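Local coordinates for protein transcriptional regulator ComR (Streptococcus vestibularis F0396, PDB 6HU8) that probably binds DNA as a pheromone-controlled competence regulator, joining a helix-turn-helix domain to a tetratricopeptide-repeat domain, at residues Ser45-Lys51 with Ile114-Glu118; Leu148-Val152 with Val165-Tyr169; Phe158-Leu164 with Tyr202-Leu206; Val141-Tyr145 with Tyr168-His172. One frame throughout, in Å; residues are numbered along the deposited sequence.

Interaction 1 (Ser45-Lys51 with Ile114-Glu118); sequences SLPSLDK and ILPEE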
loop_
_atom_site.group_PDB
_atom_site.type_symbol
_atom_site.label_atom_id
_atom_site.label_comp_id
_atom_site.label_asym_id
_atom_site.label_seq_id
_atom_site.Cartn_x
_atom_site.Cartn_y
_atom_site.Cartn_z
ATOM N N SER A 45 -1.857 20.759 -5.143
ATOM C CA SER A 45 -2.604 19.524 -5.297
ATOM C C SER A 45 -4.093 19.757 -5.166
ATOM O O SER A 45 -4.545 20.778 -4.629
ATOM C CB SER A 45 -2.139 18.465 -4.293
ATOM O OG SER A 45 -2.022 19.002 -3.000
ATOM N N LEU A 46 -4.838 18.785 -5.676
ATOM C CA LEU A 46 -6.282 18.812 -5.691
ATOM C C LEU A 46 -6.774 18.129 -4.431
ATOM O O LEU A 46 -6.247 17.081 -4.059
ATOM C CB LEU A 46 -6.807 18.079 -6.938
ATOM C CG LEU A 46 -8.302 18.123 -7.247
ATOM C CD1 LEU A 46 -8.712 19.532 -7.627
ATOM C CD2 LEU A 46 -8.670 17.128 -8.368
ATOM N N PRO A 47 -7.799 18.694 -3.772
ATOM C CA PRO A 47 -8.337 17.930 -2.642
ATOM C C PRO A 47 -9.117 16.698 -3.086
ATOM O O PRO A 47 -9.877 16.742 -4.079
ATOM C CB PRO A 47 -9.264 18.921 -1.949
ATOM C CG PRO A 47 -9.631 19.904 -2.996
ATOM C CD PRO A 47 -8.506 19.965 -3.985
ATOM N N SER A 48 -8.917 15.600 -2.359
ATOM C CA SER A 48 -9.744 14.412 -2.518
ATOM C C SER A 48 -11.087 14.726 -1.891
ATOM O O SER A 48 -11.232 15.749 -1.193
ATOM C CB SER A 48 -9.098 13.180 -1.858
ATOM O OG SER A 48 -8.930 13.364 -0.455
ATOM N N LEU A 49 -12.059 13.860 -2.133
ATOM C CA LEU A 49 -13.385 14.038 -1.575
ATOM C C LEU A 49 -13.343 14.004 -0.055
ATOM O O LEU A 49 -14.013 14.796 0.603
ATOM C CB LEU A 49 -14.334 12.964 -2.099
ATOM C CG LEU A 49 -15.775 13.037 -1.591
ATOM C CD1 LEU A 49 -16.320 14.439 -1.762
ATOM C CD2 LEU A 49 -16.663 12.029 -2.316
ATOM N N ASP A 50 -12.558 13.083 0.496
ATOM C CA ASP A 50 -12.413 12.978 1.946
ATOM C C ASP A 50 -11.851 14.258 2.538
ATOM O O ASP A 50 -12.373 14.772 3.520
ATOM C CB ASP A 50 -11.502 11.813 2.336
ATOM C CG ASP A 50 -12.113 10.458 2.031
ATOM O OD1 ASP A 50 -13.362 10.350 2.014
ATOM O OD2 ASP A 50 -11.333 9.505 1.808
ATOM N N LYS A 51 -10.779 14.770 1.953
ATOM C CA LYS A 51 -10.180 15.972 2.504
ATOM C C LYS A 51 -11.053 17.224 2.246
ATOM O O LYS A 51 -11.182 18.085 3.124
ATOM C CB LYS A 51 -8.752 16.135 1.970
ATOM C CG LYS A 51 -7.883 14.923 2.352
ATOM C CD LYS A 51 -6.409 15.235 2.526
ATOM C CE LYS A 51 -5.613 13.950 2.845
ATOM N NZ LYS A 51 -6.126 13.196 4.027
ATOM N N ILE A 114 -6.405 15.411 -12.927
ATOM C CA ILE A 114 -7.659 15.463 -12.184
ATOM C C ILE A 114 -7.611 14.586 -10.939
ATOM O O ILE A 114 -8.656 14.307 -10.343
ATOM C CB ILE A 114 -8.879 15.053 -13.076
ATOM C CG1 ILE A 114 -8.614 13.740 -13.816
ATOM C CG2 ILE A 114 -9.180 16.149 -14.098
ATOM C CD1 ILE A 114 -8.823 12.478 -12.999
ATOM N N LEU A 115 -6.410 14.146 -10.556
ATOM C CA LEU A 115 -6.246 13.239 -9.416
ATOM C C LEU A 115 -5.808 13.990 -8.156
ATOM O O LEU A 115 -4.979 14.904 -8.223
ATOM C CB LEU A 115 -5.226 12.120 -9.726
ATOM C CG LEU A 115 -5.643 11.069 -10.765
ATOM C CD1 LEU A 115 -4.503 10.097 -11.119
ATOM C CD2 LEU A 115 -6.876 10.290 -10.315
ATOM N N PRO A 116 -6.391 13.623 -7.003
ATOM C CA PRO A 116 -5.926 14.196 -5.736
ATOM C C PRO A 116 -4.588 13.593 -5.318
ATOM O O PRO A 116 -4.112 12.615 -5.897
ATOM C CB PRO A 116 -7.025 13.806 -4.745
ATOM C CG PRO A 116 -7.552 12.520 -5.279
ATOM C CD PRO A 116 -7.488 12.658 -6.799
ATOM N N GLU A 117 -4.005 14.178 -4.283
ATOM C CA GLU A 117 -2.685 13.809 -3.806
ATOM C C GLU A 117 -2.555 12.324 -3.475
ATOM O O GLU A 117 -1.540 11.702 -3.787
ATOM C CB GLU A 117 -2.359 14.647 -2.582
ATOM C CG GLU A 117 -0.915 14.786 -2.253
ATOM C CD GLU A 117 -0.728 15.829 -1.157
ATOM O OE1 GLU A 117 -0.610 17.040 -1.475
ATOM O OE2 GLU A 117 -0.726 15.424 0.026
ATOM N N GLU A 118 -3.572 11.766 -2.830
ATOM C CA GLU A 118 -3.494 10.377 -2.382
ATOM C C GLU A 118 -3.477 9.377 -3.532
ATOM O O GLU A 118 -2.846 8.329 -3.438
ATOM C CB GLU A 118 -4.662 10.038 -1.462
ATOM C CG GLU A 118 -4.833 10.986 -0.315
ATOM C CD GLU A 118 -5.820 12.111 -0.619
ATOM O OE1 GLU A 118 -5.543 12.942 -1.526
ATOM O OE2 GLU A 118 -6.866 12.148 0.075
HETATM O O HOH W 1 -6.232 15.659 -1.098
HETATM O O HOH W 2 -3.495 16.585 -6.609
#

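Interaction 2 (Leu148-Val152 with Val165-Tyr169); sequences LFEQV and VIDYY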
loop_
_atom_site.group_PDB
_atom_site.type_symbol
_atom_site.label_atom_id
_atom_site.label_comp_id
_atom_site.label_asym_id
_atom_site.label_seq_id
_atom_site.Cartn_x
_atom_site.Cartn_y
_atom_site.Cartn_z
ATOM N N LEU A 148 0.411 11.253 4.985
ATOM C CA LEU A 148 -0.588 10.192 4.772
ATOM C C LEU A 148 -0.316 8.974 5.678
ATOM O O LEU A 148 -1.255 8.373 6.197
ATOM C CB LEU A 148 -0.636 9.778 3.294
ATOM C CG LEU A 148 -1.237 10.891 2.421
ATOM C CD1 LEU A 148 -1.038 10.636 0.928
ATOM C CD2 LEU A 148 -2.722 11.053 2.721
ATOM N N PHE A 149 0.955 8.629 5.903
ATOM C CA PHE A 149 1.266 7.529 6.815
ATOM C C PHE A 149 0.921 7.874 8.263
ATOM O O PHE A 149 0.422 7.012 8.981
ATOM C CB PHE A 149 2.739 7.121 6.732
ATOM C CG PHE A 149 3.078 5.920 7.582
ATOM C CD1 PHE A 149 2.352 4.737 7.454
ATOM C CD2 PHE A 149 4.124 5.968 8.498
ATOM C CE1 PHE A 149 2.650 3.623 8.243
ATOM C CE2 PHE A 149 4.439 4.866 9.287
ATOM C CZ PHE A 149 3.704 3.689 9.164
ATOM N N GLU A 150 1.187 9.116 8.698
ATOM C CA GLU A 150 0.752 9.561 10.035
ATOM C C GLU A 150 -0.752 9.366 10.202
ATOM O O GLU A 150 -1.229 9.030 11.275
ATOM C CB GLU A 150 1.071 11.033 10.285
ATOM C CG GLU A 150 2.431 11.323 10.831
ATOM C CD GLU A 150 2.709 10.594 12.135
ATOM O OE1 GLU A 150 1.858 10.611 13.055
ATOM O OE2 GLU A 150 3.786 9.976 12.221
ATOM N N GLN A 151 -1.500 9.613 9.133
ATOM C CA GLN A 151 -2.945 9.488 9.197
ATOM C C GLN A 151 -3.336 8.004 9.235
ATOM O O GLN A 151 -4.285 7.618 9.919
ATOM C CB GLN A 151 -3.586 10.236 8.021
ATOM C CG GLN A 151 -3.554 11.749 8.275
ATOM C CD GLN A 151 -3.857 12.604 7.056
ATOM O OE1 GLN A 151 -3.811 12.146 5.923
ATOM N NE2 GLN A 151 -4.155 13.871 7.299
ATOM N N VAL A 152 -2.573 7.158 8.556
ATOM C CA VAL A 152 -2.909 5.732 8.537
ATOM C C VAL A 152 -2.707 5.128 9.937
ATOM O O VAL A 152 -3.475 4.256 10.363
ATOM C CB VAL A 152 -2.074 4.967 7.480
ATOM C CG1 VAL A 152 -2.030 3.467 7.779
ATOM C CG2 VAL A 152 -2.629 5.235 6.094
ATOM N N VAL A 165 0.080 2.714 1.068
ATOM C CA VAL A 165 0.951 3.538 1.904
ATOM C C VAL A 165 1.707 2.621 2.871
ATOM O O VAL A 165 2.915 2.768 3.104
ATOM C CB VAL A 165 0.150 4.601 2.695
ATOM C CG1 VAL A 165 1.044 5.287 3.718
ATOM C CG2 VAL A 165 -0.502 5.623 1.741
ATOM N N ILE A 166 0.979 1.672 3.439
ATOM C CA ILE A 166 1.564 0.726 4.387
ATOM C C ILE A 166 2.611 -0.145 3.683
ATOM O O ILE A 166 3.618 -0.531 4.278
ATOM C CB ILE A 166 0.473 -0.156 5.046
ATOM C CG1 ILE A 166 -0.378 0.695 5.988
ATOM C CG2 ILE A 166 1.102 -1.333 5.817
ATOM C CD1 ILE A 166 -1.547 -0.040 6.609
ATOM N N ASP A 167 2.389 -0.436 2.406
ATOM C CA ASP A 167 3.410 -1.120 1.622
ATOM C C ASP A 167 4.698 -0.272 1.544
ATOM O O ASP A 167 5.809 -0.789 1.752
ATOM C CB ASP A 167 2.876 -1.426 0.222
ATOM C CG ASP A 167 3.489 -2.667 -0.377
ATOM O OD1 ASP A 167 4.400 -3.254 0.252
ATOM O OD2 ASP A 167 3.050 -3.049 -1.481
ATOM N N TYR A 168 4.548 1.026 1.273
ATOM C CA TYR A 168 5.703 1.928 1.164
ATOM C C TYR A 168 6.446 2.018 2.498
ATOM O O TYR A 168 7.686 2.128 2.540
ATOM C CB TYR A 168 5.264 3.326 0.715
ATOM C CG TYR A 168 6.319 4.116 -0.029
ATOM C CD1 TYR A 168 7.099 3.518 -1.018
ATOM C CD2 TYR A 168 6.519 5.473 0.234
ATOM C CE1 TYR A 168 8.056 4.244 -1.712
ATOM C CE2 TYR A 168 7.467 6.211 -0.460
ATOM C CZ TYR A 168 8.234 5.592 -1.426
ATOM O OH TYR A 168 9.168 6.325 -2.113
ATOM N N TYR A 169 5.686 1.975 3.586
ATOM C CA TYR A 169 6.276 1.952 4.923
ATOM C C TYR A 169 7.173 0.715 5.091
ATOM O O TYR A 169 8.347 0.841 5.450
ATOM C CB TYR A 169 5.177 1.996 5.999
ATOM C CG TYR A 169 5.630 1.500 7.364
ATOM C CD1 TYR A 169 6.659 2.144 8.063
ATOM C CD2 TYR A 169 5.025 0.395 7.957
ATOM C CE1 TYR A 169 7.081 1.687 9.312
ATOM C CE2 TYR A 169 5.448 -0.078 9.210
ATOM C CZ TYR A 169 6.472 0.576 9.876
ATOM O OH TYR A 169 6.889 0.123 11.105
#

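Interaction 3 (Phe158-Leu164 with Tyr202-Leu206); sequences FSTNDLL and YNIAL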
loop_
_atom_site.group_PDB
_atom_site.type_symbol
_atom_site.label_atom_id
_atom_site.label_comp_id
_atom_site.label_asym_id
_atom_site.label_seq_id
_atom_site.Cartn_x
_atom_site.Cartn_y
_atom_site.Cartn_z
ATOM N N PHE A 158 -8.544 -0.031 6.985
ATOM C CA PHE A 158 -7.653 0.412 5.906
ATOM C C PHE A 158 -8.320 0.285 4.543
ATOM O O PHE A 158 -8.937 -0.731 4.263
ATOM C CB PHE A 158 -6.357 -0.423 5.883
ATOM C CG PHE A 158 -5.489 -0.274 7.108
ATOM C CD1 PHE A 158 -5.345 0.950 7.732
ATOM C CD2 PHE A 158 -4.812 -1.371 7.623
ATOM C CE1 PHE A 158 -4.546 1.086 8.853
ATOM C CE2 PHE A 158 -4.001 -1.245 8.744
ATOM C CZ PHE A 158 -3.869 -0.009 9.358
ATOM N N SER A 159 -8.166 1.303 3.702
ATOM C CA SER A 159 -8.569 1.242 2.307
ATOM C C SER A 159 -7.442 0.664 1.464
ATOM O O SER A 159 -6.339 0.431 1.961
ATOM C CB SER A 159 -8.920 2.635 1.786
ATOM O OG SER A 159 -7.772 3.487 1.858
ATOM N N THR A 160 -7.698 0.492 0.174
ATOM C CA THR A 160 -6.655 0.030 -0.728
ATOM C C THR A 160 -5.514 1.032 -0.753
ATOM O O THR A 160 -4.353 0.630 -0.613
ATOM C CB THR A 160 -7.179 -0.207 -2.154
ATOM O OG1 THR A 160 -8.256 -1.141 -2.106
ATOM C CG2 THR A 160 -6.076 -0.788 -3.031
ATOM N N ASN A 161 -5.817 2.329 -0.885
ATOM C CA ASN A 161 -4.750 3.331 -0.827
ATOM C C ASN A 161 -3.980 3.256 0.494
ATOM O O ASN A 161 -2.749 3.373 0.502
ATOM C CB ASN A 161 -5.283 4.771 -1.013
ATOM C CG ASN A 161 -5.741 5.047 -2.426
ATOM O OD1 ASN A 161 -5.414 4.309 -3.359
ATOM N ND2 ASN A 161 -6.497 6.124 -2.597
ATOM N N ASP A 162 -4.695 3.078 1.604
ATOM C CA ASP A 162 -4.032 2.928 2.911
ATOM C C ASP A 162 -3.050 1.751 2.905
ATOM O O ASP A 162 -1.914 1.857 3.399
ATOM C CB ASP A 162 -5.051 2.701 4.033
ATOM C CG ASP A 162 -5.925 3.907 4.295
ATOM O OD1 ASP A 162 -5.521 5.038 3.939
ATOM O OD2 ASP A 162 -7.019 3.709 4.872
ATOM N N LEU A 163 -3.506 0.624 2.353
ATOM C CA LEU A 163 -2.687 -0.585 2.269
ATOM C C LEU A 163 -1.440 -0.341 1.446
ATOM O O LEU A 163 -0.384 -0.901 1.738
ATOM C CB LEU A 163 -3.483 -1.748 1.672
ATOM C CG LEU A 163 -4.586 -2.314 2.568
ATOM C CD1 LEU A 163 -5.217 -3.498 1.884
ATOM C CD2 LEU A 163 -4.055 -2.716 3.932
ATOM N N LEU A 164 -1.543 0.514 0.434
ATOM C CA LEU A 164 -0.381 0.794 -0.396
ATOM C C LEU A 164 0.596 1.746 0.315
ATOM O O LEU A 164 1.806 1.609 0.169
ATOM C CB LEU A 164 -0.817 1.347 -1.754
ATOM C CG LEU A 164 -1.533 0.281 -2.603
ATOM C CD1 LEU A 164 -2.095 0.866 -3.886
ATOM C CD2 LEU A 164 -0.616 -0.874 -2.922
ATOM N N TYR A 202 -8.197 -5.229 -3.599
ATOM C CA TYR A 202 -7.944 -4.975 -2.185
ATOM C C TYR A 202 -7.155 -6.130 -1.579
ATOM O O TYR A 202 -6.178 -5.931 -0.827
ATOM C CB TYR A 202 -9.260 -4.771 -1.421
ATOM C CG TYR A 202 -9.056 -4.457 0.053
ATOM C CD1 TYR A 202 -8.902 -3.145 0.493
ATOM C CD2 TYR A 202 -9.007 -5.471 1.000
ATOM C CE1 TYR A 202 -8.719 -2.858 1.833
ATOM C CE2 TYR A 202 -8.818 -5.191 2.337
ATOM C CZ TYR A 202 -8.674 -3.885 2.748
ATOM O OH TYR A 202 -8.476 -3.603 4.085
ATOM N N ASN A 203 -7.572 -7.346 -1.911
ATOM C CA ASN A 203 -6.931 -8.526 -1.352
ATOM C C ASN A 203 -5.506 -8.683 -1.861
ATOM O O ASN A 203 -4.654 -9.200 -1.147
ATOM C CB ASN A 203 -7.743 -9.775 -1.657
ATOM C CG ASN A 203 -9.050 -9.802 -0.906
ATOM O OD1 ASN A 203 -9.238 -9.050 0.049
ATOM N ND2 ASN A 203 -9.962 -10.660 -1.330
ATOM N N ILE A 204 -5.231 -8.232 -3.080
ATOM C CA ILE A 204 -3.855 -8.298 -3.568
ATOM C C ILE A 204 -2.961 -7.316 -2.794
ATOM O O ILE A 204 -1.840 -7.660 -2.423
ATOM C CB ILE A 204 -3.780 -8.024 -5.070
ATOM C CG1 ILE A 204 -4.373 -9.223 -5.817
ATOM C CG2 ILE A 204 -2.355 -7.852 -5.506
ATOM C CD1 ILE A 204 -4.151 -9.216 -7.316
ATOM N N ALA A 205 -3.456 -6.105 -2.540
ATOM C CA ALA A 205 -2.691 -5.140 -1.761
ATOM C C ALA A 205 -2.508 -5.664 -0.352
ATOM O O ALA A 205 -1.427 -5.561 0.221
ATOM C CB ALA A 205 -3.378 -3.759 -1.747
ATOM N N LEU A 206 -3.564 -6.232 0.213
ATOM C CA LEU A 206 -3.472 -6.778 1.566
ATOM C C LEU A 206 -2.522 -7.980 1.612
ATOM O O LEU A 206 -1.712 -8.135 2.550
ATOM C CB LEU A 206 -4.865 -7.166 2.071
ATOM C CG LEU A 206 -4.944 -7.865 3.430
ATOM C CD1 LEU A 206 -4.541 -6.921 4.554
ATOM C CD2 LEU A 206 -6.332 -8.465 3.672
#

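Interaction 4 (Val141-Tyr145 with Tyr168-His172); sequences VEEIY and YYFYH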
loop_
_atom_site.group_PDB
_atom_site.type_symbol
_atom_site.label_atom_id
_atom_site.label_comp_id
_atom_site.label_asym_id
_atom_site.label_seq_id
_atom_site.Cartn_x
_atom_site.Cartn_y
_atom_site.Cartn_z
ATOM N N VAL A 141 7.965 13.041 -2.876
ATOM C CA VAL A 141 7.098 11.907 -2.598
ATOM C C VAL A 141 7.139 11.589 -1.104
ATOM O O VAL A 141 6.110 11.320 -0.472
ATOM C CB VAL A 141 7.532 10.674 -3.418
ATOM C CG1 VAL A 141 6.796 9.430 -2.956
ATOM C CG2 VAL A 141 7.321 10.937 -4.896
ATOM N N GLU A 142 8.337 11.645 -0.535
ATOM C CA GLU A 142 8.522 11.309 0.876
ATOM C C GLU A 142 7.717 12.219 1.801
ATOM O O GLU A 142 7.145 11.756 2.790
ATOM C CB GLU A 142 10.013 11.366 1.246
ATOM C CG GLU A 142 10.337 10.853 2.647
ATOM C CD GLU A 142 10.089 9.350 2.808
ATOM O OE1 GLU A 142 9.818 8.656 1.790
ATOM O OE2 GLU A 142 10.160 8.870 3.963
ATOM N N GLU A 143 7.683 13.511 1.469
ATOM C CA GLU A 143 6.961 14.525 2.243
ATOM C C GLU A 143 5.453 14.238 2.248
ATOM O O GLU A 143 4.773 14.399 3.266
ATOM C CB GLU A 143 7.254 15.922 1.668
ATOM C CG GLU A 143 6.633 17.088 2.424
ATOM C CD GLU A 143 6.869 18.449 1.740
ATOM O OE1 GLU A 143 7.022 18.487 0.500
ATOM O OE2 GLU A 143 6.898 19.487 2.437
ATOM N N ILE A 144 4.930 13.830 1.096
ATOM C CA ILE A 144 3.522 13.469 0.970
ATOM C C ILE A 144 3.236 12.145 1.685
ATOM O O ILE A 144 2.277 12.034 2.460
ATOM C CB ILE A 144 3.109 13.391 -0.531
ATOM C CG1 ILE A 144 3.039 14.800 -1.123
ATOM C CG2 ILE A 144 1.771 12.636 -0.716
ATOM C CD1 ILE A 144 3.287 14.870 -2.618
ATOM N N TYR A 145 4.083 11.148 1.456
ATOM C CA TYR A 145 3.912 9.869 2.120
ATOM C C TYR A 145 3.912 10.071 3.632
ATOM O O TYR A 145 3.137 9.437 4.348
ATOM C CB TYR A 145 5.022 8.886 1.708
ATOM C CG TYR A 145 5.356 7.875 2.771
ATOM C CD1 TYR A 145 4.625 6.683 2.893
ATOM C CD2 TYR A 145 6.421 8.090 3.640
ATOM C CE1 TYR A 145 4.943 5.751 3.876
ATOM C CE2 TYR A 145 6.739 7.180 4.620
ATOM C CZ TYR A 145 6.012 6.021 4.737
ATOM O OH TYR A 145 6.372 5.141 5.729
ATOM N N TYR A 168 4.548 1.026 1.273
ATOM C CA TYR A 168 5.703 1.928 1.164
ATOM C C TYR A 168 6.446 2.018 2.498
ATOM O O TYR A 168 7.686 2.128 2.540
ATOM C CB TYR A 168 5.264 3.326 0.715
ATOM C CG TYR A 168 6.319 4.116 -0.029
ATOM C CD1 TYR A 168 7.099 3.518 -1.018
ATOM C CD2 TYR A 168 6.519 5.473 0.234
ATOM C CE1 TYR A 168 8.056 4.244 -1.712
ATOM C CE2 TYR A 168 7.467 6.211 -0.460
ATOM C CZ TYR A 168 8.234 5.592 -1.426
ATOM O OH TYR A 168 9.168 6.325 -2.113
ATOM N N TYR A 169 5.686 1.975 3.586
ATOM C CA TYR A 169 6.276 1.952 4.923
ATOM C C TYR A 169 7.173 0.715 5.091
ATOM O O TYR A 169 8.347 0.841 5.450
ATOM C CB TYR A 169 5.177 1.996 5.999
ATOM C CG TYR A 169 5.630 1.500 7.364
ATOM C CD1 TYR A 169 6.659 2.144 8.063
ATOM C CD2 TYR A 169 5.025 0.395 7.957
ATOM C CE1 TYR A 169 7.081 1.687 9.312
ATOM C CE2 TYR A 169 5.448 -0.078 9.210
ATOM C CZ TYR A 169 6.472 0.576 9.876
ATOM O OH TYR A 169 6.889 0.123 11.105
ATOM N N PHE A 170 6.637 -0.474 4.814
ATOM C CA PHE A 170 7.435 -1.701 4.899
ATOM C C PHE A 170 8.667 -1.622 4.002
ATOM O O PHE A 170 9.754 -2.087 4.371
ATOM C CB PHE A 170 6.587 -2.925 4.536
ATOM C CG PHE A 170 5.498 -3.207 5.528
ATOM C CD1 PHE A 170 5.717 -3.002 6.888
ATOM C CD2 PHE A 170 4.266 -3.669 5.115
ATOM C CE1 PHE A 170 4.726 -3.258 7.826
ATOM C CE2 PHE A 170 3.266 -3.932 6.051
ATOM C CZ PHE A 170 3.495 -3.714 7.403
ATOM N N TYR A 171 8.490 -1.006 2.834
ATOM C CA TYR A 171 9.589 -0.754 1.906
ATOM C C TYR A 171 10.715 0.072 2.541
ATOM O O TYR A 171 11.876 -0.093 2.173
ATOM C CB TYR A 171 9.053 -0.049 0.670
ATOM C CG TYR A 171 10.022 0.130 -0.480
ATOM C CD1 TYR A 171 10.503 -0.964 -1.186
ATOM C CD2 TYR A 171 10.397 1.402 -0.904
ATOM C CE1 TYR A 171 11.364 -0.801 -2.270
ATOM C CE2 TYR A 171 11.250 1.579 -1.982
ATOM C CZ TYR A 171 11.733 0.474 -2.664
ATOM O OH TYR A 171 12.584 0.646 -3.737
ATOM N N HIS A 172 10.375 0.955 3.481
ATOM C CA HIS A 172 11.397 1.707 4.229
ATOM C C HIS A 172 12.219 0.793 5.146
ATOM O O HIS A 172 13.388 1.066 5.435
ATOM C CB HIS A 172 10.778 2.809 5.102
ATOM C CG HIS A 172 10.370 4.031 4.353
ATOM N ND1 HIS A 172 9.427 4.008 3.348
ATOM C CD2 HIS A 172 10.772 5.320 4.464
ATOM C CE1 HIS A 172 9.269 5.231 2.869
ATOM N NE2 HIS A 172 10.069 6.048 3.535
HETATM O O HOH W 3 9.882 8.631 -0.953
#

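Interaction 1 (Ser45-Lys51 with Ile114-Glu118)
Ser45 OG donates to Glu117 OE1 over 2.9 Å, reaching that oxygen on its anti side and 33° out of the carboxylate plane. The bond spans the junction between the helix-turn-helix region, to which Ser45-Lys51 belongs, and the tetratricopeptide region that holds Glu117. Glu117 gets there with CG anti to its backbone N (chi1 -158°) and an extended chain beyond, and the same OE1 forms a salt bridge with Arg39, an arrangement that would stabilise its negative charge.

A second hydroxyl-carboxylate pair joins Ser48 OG to Glu118 OE2, although the modelled separation of 2.5 Å is too short to be taken literally. Ser48 is also the N-cap of helix 49-59, its OG accepting a weak bond from Lys51 N. The aliphatic chain of Lys51 passes Glu118 OE2, with CE 3.5 Å away, while Lys51 NZ turns to Glu31 O and Gln151 OE1 instead. One water bridges Glu118 OE1, Ser48 N and Leu46 O. Another links Leu46 N to Leu115 O, being 2.7 Å from the former.

Packing lies beyond these bonds. Pro116, the N-cap of helix 117-131, sets its ring against Ser48, CB to CB 3.6 Å. Leu46 CD2 lies 3.4 Å from Ile114 O, a buried carbonyl oxygen without a hydrogen-bonding partner in the model.

Interaction 2 (Leu148-Val152 with Val165-Tyr169)
Tyr169 N bonds to Val165 O at 2.9 Å, the shortest polar bond here, and this intrahelical link sets one turn apart the two residues that meet Phe149. Across the contact no hydrogen bond forms; the faces that meet are apolar. They belong to helix 139-152 and helix 160-173, successive helices of the tetratricopeptide-repeat domain, whose short segments approach to 10.2 Å between axes with 105° between their directions. This is a steep crossing, so the contact is concentrated around one point of each helix instead of running along a shared groove.

The main feature is an offset stack of Phe149 on Tyr169, with centroids 4.6 Å apart and planes inclined by 22°. Phe149 CZ stands over the face of the tyrosine ring, displaced toward its rim, and comes to 3.4 Å from Tyr169 CG. In return, Tyr169 CB makes a CH-pi contact over the phenylalanine face, 4.1 Å from the centroid. The rings thus overlap only in part, the phenylalanine tip lying over the near end of the tyrosine ring. A chi1 of -176° swings the Phe149 ring away from its own N and across to the second helix. Ile183 and Phe184 of helix 181-192 also touch Tyr169.

Val165 fills the region where the backbones are nearest. Its CG1 branch packs 3.8 Å from Phe149 CA, while CG2 faces Leu148. One turn beyond Leu148, Val152 CG1 lies against the end of Ile166, 3.7 Å from both Ile166 CG1 and Ile166 CD1.

Interaction 3 (Phe158-Leu164 with Tyr202-Leu206)
Thr160 and Tyr202 bring their CA atoms to 5.4 Å, and Leu163 and Ala205 pair one turn on, as two nearly parallel helical segments run side by side. Their axes are 9.1 Å apart, with 20° between directions. These belong to helices 160-173 and 200-219, with helix 181-192 between them in sequence, an alignment consistent with the superhelical stacking of tetratricopeptide repeats.

Tyr202 and Leu163 carry the side-chain contact. A chi1 of -178° turns the Tyr202 ring away from its own N and across the start of the first helix, where Tyr202 OH donates to Phe158 O over 2.9 Å. The donor is tilted 34° from that carbonyl's plane. Thr160 OG1 sits at the ring's edge, 3.3 Å from Tyr202 CD1. Over one face comes the CD1 methyl of Leu163, a CH-pi contact 3.7 Å from the centroid of the Tyr202 ring. The same methyl touches Leu206 CB, and Leu163 CB packs on the small Ala205 CB, which Leu164 CD2 also meets.

Ser159 and Asp162 form a capping box: Asp162 N donates to Ser159 OG, and Ser159 N to Asp162 OD2. Asp162 OD1 forms a salt bridge with Lys155.

The chemistry is divided: apolar packing fills the interhelical space, whereas the phenol hydroxyl satisfies a carbonyl ahead of the capped helix and ties the ring's outer end to that turn.

Interaction 4 (Val141-Tyr145 with Tyr168-His172)
Tyr145 presents one ring face to both Tyr168 and His172, forming an aromatic cluster between helix 139-152 and helix 160-173 of the tetratricopeptide domain. Tyr168 directs its edge at this face in a T-shaped pair, planes at 84°, with Tyr168 CD2 3.5 Å from Tyr145 CD1. The imidazole lies nearly parallel to the Tyr145 ring but slid aside, so overlap is slight; His172 CE1 approaches Tyr145 CE2 to 3.6 Å. Tyr145 OH lies over one face of the His172 ring, toward its rim, and also meets the edge of the Tyr169 ring. The imidazole also stacks with Trp135.

At the imidazole edge, His172 NE2 donates to Glu142 OE2 over 2.9 Å, using the oxygen's syn lone pair, and more weakly to Glu142 OE1. A bend at chi2 (67°) curls Glu142 toward the ring. His172 ND1 donates to Tyr168 O at 2.7 Å, nearly in the ring plane. A water lies 2.7 Å from Glu142 OE1 and also bonds Tyr168 OH, whose direct partner is Asn128.

Two donor nitrogens held by a carboxylate and a carbonyl fix the imidazole's rotation, and are consistent with a protonated, positively charged His172 stabilised by Glu142.

In the fold
Interactions 2 and 4 are neighbouring portions of one helix pair, 139-152 with 160-173; their centres lie about 7 Å apart, they share Tyr168 and Tyr169, and Val165 O packs against Tyr145 CE1 at 3.7 Å. Interaction 3 extends the packing from helix 160-173 to helix 200-219. Interactions 2 and 3 have centres about 11 Å apart, and Ile166 CD1 meets Phe158 CE2 at 3.5 Å. Interaction 1, its centre about 16 Å from that of interaction 2, joins the helix-turn-helix region to this array: Lys51 NZ is 3.2 Å from Gln151 OE1, a probable hydrogen bond, and Glu117 CG packs on Ile144 CG2. Together they run from that region, which probably binds DNA, toward the middle of the chain.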